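Local coordinates for protein branched-chain-amino-acid aminotransferase (Deinococcus radiodurans, PDB 3UZO) that probably transfers the amino group between leucine, valine or isoleucine and 2-oxoglutarate, using pyridoxal 5'-phosphate as cofactor, at residues F92-S104 with M110-C122. Sequence-based numbering, arbitrary orientation.
Sequences FRPDQNAARMRMS and MPELSDEQFIDAC. With PLP (pyridoxal-5'-phosphate), chain C.
Arg-102 reaches across to Asp-115 in a salt bridge: Asp-115 OD2 lies close to the guanidinium plane and is gripped end-on by Arg-102 NH1 (2.6 Å) and NH2 (2.9 Å). NH1 also donates to Leu-113 O at 3.0 Å, a fairly straight bond (164°) on a lone pair in the carbonyl plane. Arginine suits the place because its planar group offers several N-H bonds at once; bends at chi2 and chi3 lay one guanidinium face against Ala-98 O and Ala-99 CA. One water donates to both Ala-98 O and Leu-113 O, bridging helix and loop. Ser-114 is the N-cap of helix 115-128, its OG accepting from Gln-117 N.

The apolar half centres on Phe-118. With CG anti to the backbone N (chi1 -177°), its ring is a knob among Pro-94, Asn-97, Ala-98 and Met-101. Ala-98 is small enough to let the helix close over one face, its CA 3.8 Å from the ring centroid in a CH-pi contact. At the ring edge Met-101 SD makes a Met-aromatic contact, 3.6 Å from Phe-118 CE1.

The axes of 94-104 and 115-122 approach to 9.2 Å, with 125° between their N-to-C directions. Arg-100 of helix 94-107 takes no part across the contact; its NH1 donates to PLP O2P and its NE forms a salt bridge with Glu-77 of strand 74-83. Strands 141-151 and 162-172 pack against Met-101 and Leu-113.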
loop_
_atom_site.group_PDB
_atom_site.type_symbol
_atom_site.label_atom_id
_atom_site.label_comp_id
_atom_site.label_asym_id
_atom_site.label_seq_id
_atom_site.Cartn_x
_atom_site.Cartn_y
_atom_site.Cartn_z
ATOM N N PHE A 92 -22.874 15.668 -2.293
ATOM C CA PHE A 92 -22.102 16.261 -3.388
ATOM C C PHE A 92 -21.425 15.279 -4.348
ATOM O O PHE A 92 -20.557 14.497 -3.957
ATOM C CB PHE A 92 -21.049 17.202 -2.784
ATOM C CG PHE A 92 -20.279 17.997 -3.800
ATOM C CD1 PHE A 92 -20.882 19.056 -4.483
ATOM C CD2 PHE A 92 -18.943 17.710 -4.055
ATOM C CE1 PHE A 92 -20.159 19.825 -5.405
ATOM C CE2 PHE A 92 -18.204 18.469 -4.978
ATOM C CZ PHE A 92 -18.811 19.528 -5.654
ATOM N N ARG A 93 -21.833 15.340 -5.611
ATOM C CA ARG A 93 -21.298 14.499 -6.681
ATOM C C ARG A 93 -20.924 13.046 -6.336
ATOM O O ARG A 93 -19.835 12.576 -6.695
ATOM C CB ARG A 93 -20.085 15.210 -7.304
ATOM C CG ARG A 93 -20.336 16.680 -7.615
ATOM C CD ARG A 93 -19.277 17.254 -8.543
ATOM N NE ARG A 93 -19.404 16.698 -9.889
ATOM C CZ ARG A 93 -18.548 16.910 -10.880
ATOM N NH1 ARG A 93 -17.477 17.674 -10.691
ATOM N NH2 ARG A 93 -18.768 16.358 -12.063
ATOM N N PRO A 94 -21.830 12.300 -5.673
ATOM C CA PRO A 94 -21.523 10.912 -5.317
ATOM C C PRO A 94 -21.267 9.998 -6.515
ATOM O O PRO A 94 -20.580 8.987 -6.391
ATOM C CB PRO A 94 -22.745 10.486 -4.509
ATOM C CG PRO A 94 -23.856 11.262 -5.182
ATOM C CD PRO A 94 -23.229 12.630 -5.334
ATOM N N ASP A 95 -21.817 10.358 -7.669
ATOM C CA ASP A 95 -21.606 9.579 -8.882
ATOM C C ASP A 95 -20.120 9.601 -9.263
ATOM O O ASP A 95 -19.583 8.624 -9.779
ATOM C CB ASP A 95 -22.446 10.156 -10.028
ATOM C CG ASP A 95 -22.058 11.586 -10.385
ATOM O OD1 ASP A 95 -22.203 12.494 -9.531
ATOM O OD2 ASP A 95 -21.603 11.797 -11.526
ATOM N N GLN A 96 -19.457 10.722 -9.005
ATOM C CA GLN A 96 -18.036 10.844 -9.324
ATOM C C GLN A 96 -17.222 9.898 -8.439
ATOM O O GLN A 96 -16.315 9.219 -8.916
ATOM C CB GLN A 96 -17.580 12.294 -9.138
ATOM C CG GLN A 96 -18.224 13.263 -10.127
ATOM C CD GLN A 96 -17.939 12.878 -11.567
ATOM O OE1 GLN A 96 -16.789 12.844 -11.990
ATOM N NE2 GLN A 96 -18.988 12.573 -12.322
ATOM N N ASN A 97 -17.562 9.841 -7.152
ATOM C CA ASN A 97 -16.868 8.950 -6.219
ATOM C C ASN A 97 -17.083 7.493 -6.606
ATOM O O ASN A 97 -16.159 6.693 -6.530
ATOM C CB ASN A 97 -17.383 9.147 -4.792
ATOM C CG ASN A 97 -17.087 10.525 -4.253
ATOM O OD1 ASN A 97 -16.035 10.770 -3.653
ATOM N ND2 ASN A 97 -18.001 11.437 -4.474
ATOM N N ALA A 98 -18.310 7.147 -7.001
ATOM C CA ALA A 98 -18.616 5.771 -7.386
ATOM C C ALA A 98 -17.761 5.370 -8.575
ATOM O O ALA A 98 -17.191 4.287 -8.596
ATOM C CB ALA A 98 -20.096 5.624 -7.744
ATOM N N ALA A 99 -17.691 6.245 -9.572
ATOM C CA ALA A 99 -16.898 5.966 -10.765
ATOM C C ALA A 99 -15.420 5.829 -10.402
ATOM O O ALA A 99 -14.725 4.929 -10.887
ATOM C CB ALA A 99 -17.088 7.085 -11.788
ATOM N N ARG A 100 -14.937 6.713 -9.537
ATOM C CA ARG A 100 -13.538 6.643 -9.158
ATOM C C ARG A 100 -13.223 5.381 -8.373
ATOM O O ARG A 100 -12.157 4.794 -8.549
ATOM C CB ARG A 100 -13.118 7.871 -8.342
ATOM C CG ARG A 100 -11.612 7.929 -8.097
ATOM C CD ARG A 100 -11.187 9.259 -7.519
ATOM N NE ARG A 100 -11.712 9.466 -6.175
ATOM C CZ ARG A 100 -11.589 10.606 -5.501
ATOM N NH1 ARG A 100 -10.957 11.635 -6.059
ATOM N NH2 ARG A 100 -12.096 10.717 -4.277
ATOM N N MET A 101 -14.139 4.948 -7.513
ATOM C CA MET A 101 -13.858 3.752 -6.741
ATOM C C MET A 101 -13.844 2.546 -7.659
ATOM O O MET A 101 -13.197 1.547 -7.362
ATOM C CB MET A 101 -14.878 3.545 -5.624
ATOM C CG MET A 101 -14.369 2.584 -4.559
ATOM S SD MET A 101 -15.454 2.494 -3.130
ATOM C CE MET A 101 -16.641 1.358 -3.747
ATOM N N ARG A 102 -14.561 2.644 -8.777
ATOM C CA ARG A 102 -14.586 1.564 -9.758
ATOM C C ARG A 102 -13.181 1.461 -10.360
ATOM O O ARG A 102 -12.674 0.366 -10.635
ATOM C CB ARG A 102 -15.601 1.884 -10.856
ATOM C CG ARG A 102 -16.387 0.686 -11.339
ATOM C CD ARG A 102 -17.871 0.968 -11.296
ATOM N NE ARG A 102 -18.236 2.150 -12.073
ATOM C CZ ARG A 102 -19.144 3.032 -11.677
ATOM N NH1 ARG A 102 -19.771 2.861 -10.518
ATOM N NH2 ARG A 102 -19.433 4.080 -12.432
ATOM N N MET A 103 -12.549 2.609 -10.566
ATOM C CA MET A 103 -11.204 2.617 -11.125
ATOM C C MET A 103 -10.197 2.119 -10.095
ATOM O O MET A 103 -9.261 1.405 -10.444
ATOM C CB MET A 103 -10.828 4.015 -11.626
ATOM C CG MET A 103 -11.557 4.407 -12.908
ATOM S SD MET A 103 -11.597 3.062 -14.152
ATOM C CE MET A 103 -10.089 3.407 -15.107
ATOM N N SER A 104 -10.385 2.488 -8.829
ATOM C CA SER A 104 -9.482 2.019 -7.778
ATOM C C SER A 104 -9.606 0.499 -7.668
ATOM O O SER A 104 -8.600 -0.212 -7.599
ATOM C CB SER A 104 -9.831 2.655 -6.423
ATOM O OG SER A 104 -9.566 4.048 -6.417
ATOM N N MET A 110 -10.109 -5.852 -7.698
ATOM C CA MET A 110 -11.219 -6.047 -6.769
ATOM C C MET A 110 -12.514 -5.824 -7.543
ATOM O O MET A 110 -12.542 -5.047 -8.496
ATOM C CB MET A 110 -11.138 -5.058 -5.595
ATOM C CG MET A 110 -9.848 -5.170 -4.789
ATOM S SD MET A 110 -9.915 -4.399 -3.159
ATOM C CE MET A 110 -9.686 -2.680 -3.595
ATOM N N PRO A 111 -13.599 -6.511 -7.149
ATOM C CA PRO A 111 -14.904 -6.386 -7.811
ATOM C C PRO A 111 -15.449 -4.963 -7.732
ATOM O O PRO A 111 -15.343 -4.302 -6.698
ATOM C CB PRO A 111 -15.771 -7.396 -7.061
ATOM C CG PRO A 111 -15.153 -7.422 -5.684
ATOM C CD PRO A 111 -13.675 -7.431 -6.002
ATOM N N GLU A 112 -16.026 -4.496 -8.835
ATOM C CA GLU A 112 -16.567 -3.143 -8.907
ATOM C C GLU A 112 -17.967 -2.985 -8.322
ATOM O O GLU A 112 -18.753 -3.939 -8.275
ATOM C CB GLU A 112 -16.591 -2.683 -10.365
ATOM C CG GLU A 112 -15.234 -2.698 -11.045
ATOM C CD GLU A 112 -15.351 -2.732 -12.558
ATOM O OE1 GLU A 112 -15.961 -1.809 -13.136
ATOM O OE2 GLU A 112 -14.839 -3.690 -13.169
ATOM N N LEU A 113 -18.273 -1.766 -7.885
ATOM C CA LEU A 113 -19.586 -1.443 -7.339
ATOM C C LEU A 113 -20.260 -0.423 -8.251
ATOM O O LEU A 113 -19.657 0.581 -8.627
ATOM C CB LEU A 113 -19.453 -0.865 -5.937
ATOM C CG LEU A 113 -19.115 -1.891 -4.859
ATOM C CD1 LEU A 113 -18.541 -1.172 -3.679
ATOM C CD2 LEU A 113 -20.356 -2.687 -4.470
ATOM N N SER A 114 -21.508 -0.689 -8.616
ATOM C CA SER A 114 -22.255 0.204 -9.491
ATOM C C SER A 114 -22.624 1.482 -8.744
ATOM O O SER A 114 -22.601 1.513 -7.514
ATOM C CB SER A 114 -23.540 -0.483 -9.959
ATOM O OG SER A 114 -24.455 -0.630 -8.882
ATOM N N ASP A 115 -22.953 2.535 -9.490
ATOM C CA ASP A 115 -23.368 3.807 -8.887
ATOM C C ASP A 115 -24.590 3.507 -8.021
ATOM O O ASP A 115 -24.769 4.056 -6.931
ATOM C CB ASP A 115 -23.795 4.807 -9.967
ATOM C CG ASP A 115 -22.632 5.349 -10.765
ATOM O OD1 ASP A 115 -22.864 6.285 -11.562
ATOM O OD2 ASP A 115 -21.496 4.853 -10.604
ATOM N N GLU A 116 -25.438 2.636 -8.553
ATOM C CA GLU A 116 -26.668 2.209 -7.905
ATOM C C GLU A 116 -26.454 1.778 -6.459
ATOM O O GLU A 116 -27.060 2.318 -5.534
ATOM C CB GLU A 116 -27.263 1.039 -8.697
ATOM C CG GLU A 116 -28.399 0.310 -8.008
ATOM C CD GLU A 116 -29.735 0.970 -8.234
ATOM O OE1 GLU A 116 -29.893 2.150 -7.851
ATOM O OE2 GLU A 116 -30.628 0.302 -8.801
ATOM N N GLN A 117 -25.596 0.787 -6.267
ATOM C CA GLN A 117 -25.344 0.283 -4.928
ATOM C C GLN A 117 -24.483 1.231 -4.101
ATOM O O GLN A 117 -24.659 1.335 -2.885
ATOM C CB GLN A 117 -24.689 -1.099 -5.002
ATOM C CG GLN A 117 -24.409 -1.736 -3.630
ATOM C CD GLN A 117 -24.118 -3.230 -3.725
ATOM O OE1 GLN A 117 -23.773 -3.741 -4.792
ATOM N NE2 GLN A 117 -24.244 -3.935 -2.600
ATOM N N PHE A 118 -23.563 1.928 -4.759
ATOM C CA PHE A 118 -22.677 2.848 -4.055
ATOM C C PHE A 118 -23.459 4.013 -3.475
ATOM O O PHE A 118 -23.370 4.320 -2.273
ATOM C CB PHE A 118 -21.591 3.369 -5.008
ATOM C CG PHE A 118 -20.570 4.270 -4.352
ATOM C CD1 PHE A 118 -19.323 3.776 -3.970
ATOM C CD2 PHE A 118 -20.846 5.619 -4.132
ATOM C CE1 PHE A 118 -18.362 4.615 -3.383
ATOM C CE2 PHE A 118 -19.890 6.468 -3.543
ATOM C CZ PHE A 118 -18.646 5.960 -3.170
ATOM N N ILE A 119 -24.225 4.669 -4.333
ATOM C CA ILE A 119 -25.008 5.818 -3.914
ATOM C C ILE A 119 -26.102 5.393 -2.940
ATOM O O ILE A 119 -26.388 6.098 -1.970
ATOM C CB ILE A 119 -25.632 6.533 -5.127
ATOM C CG1 ILE A 119 -24.527 6.970 -6.098
ATOM C CG2 ILE A 119 -26.429 7.742 -4.668
ATOM C CD1 ILE A 119 -25.029 7.725 -7.326
ATOM N N ASP A 120 -26.716 4.243 -3.189
ATOM C CA ASP A 120 -27.761 3.781 -2.288
ATOM C C ASP A 120 -27.179 3.526 -0.900
ATOM O O ASP A 120 -27.835 3.783 0.110
ATOM C CB ASP A 120 -28.415 2.502 -2.816
ATOM C CG ASP A 120 -29.470 1.964 -1.866
ATOM O OD1 ASP A 120 -29.170 1.025 -1.103
ATOM O OD2 ASP A 120 -30.595 2.504 -1.868
ATOM N N ALA A 121 -25.943 3.032 -0.849
ATOM C CA ALA A 121 -25.301 2.768 0.439
ATOM C C ALA A 121 -25.070 4.079 1.210
ATOM O O ALA A 121 -25.344 4.161 2.403
ATOM C CB ALA A 121 -23.972 2.036 0.233
ATOM N N CYS A 122 -24.563 5.107 0.537
ATOM C CA CYS A 122 -24.351 6.370 1.233
ATOM C C CYS A 122 -25.693 6.986 1.661
ATOM O O CYS A 122 -25.799 7.522 2.763
ATOM C CB CYS A 122 -23.538 7.342 0.371
ATOM S SG CYS A 122 -24.194 7.645 -1.258
HETATM N N1 PLP C . -5.144 13.794 -3.242
HETATM C C2 PLP C . -5.115 12.758 -2.306
HETATM C C2A PLP C . -3.791 12.026 -2.073
HETATM C C3 PLP C . -6.339 12.435 -1.615
HETATM O O3 PLP C . -6.354 11.447 -0.704
HETATM C C4 PLP C . -7.554 13.174 -1.904
HETATM C C4A PLP C . -8.874 12.763 -1.129
HETATM C C5 PLP C . -7.499 14.257 -2.904
HETATM C C6 PLP C . -6.297 14.544 -3.551
HETATM C C5A PLP C . -8.649 15.100 -3.301
HETATM O O4P PLP C . -9.672 14.392 -3.948
HETATM P P PLP C . -11.198 14.716 -3.645
HETATM O O1P PLP C . -11.551 14.498 -2.212
HETATM O O2P PLP C . -11.927 13.738 -4.599
HETATM O O3P PLP C . -11.427 16.098 -4.185
HETATM O O HOH W 1 -18.076 2.079 -7.035
#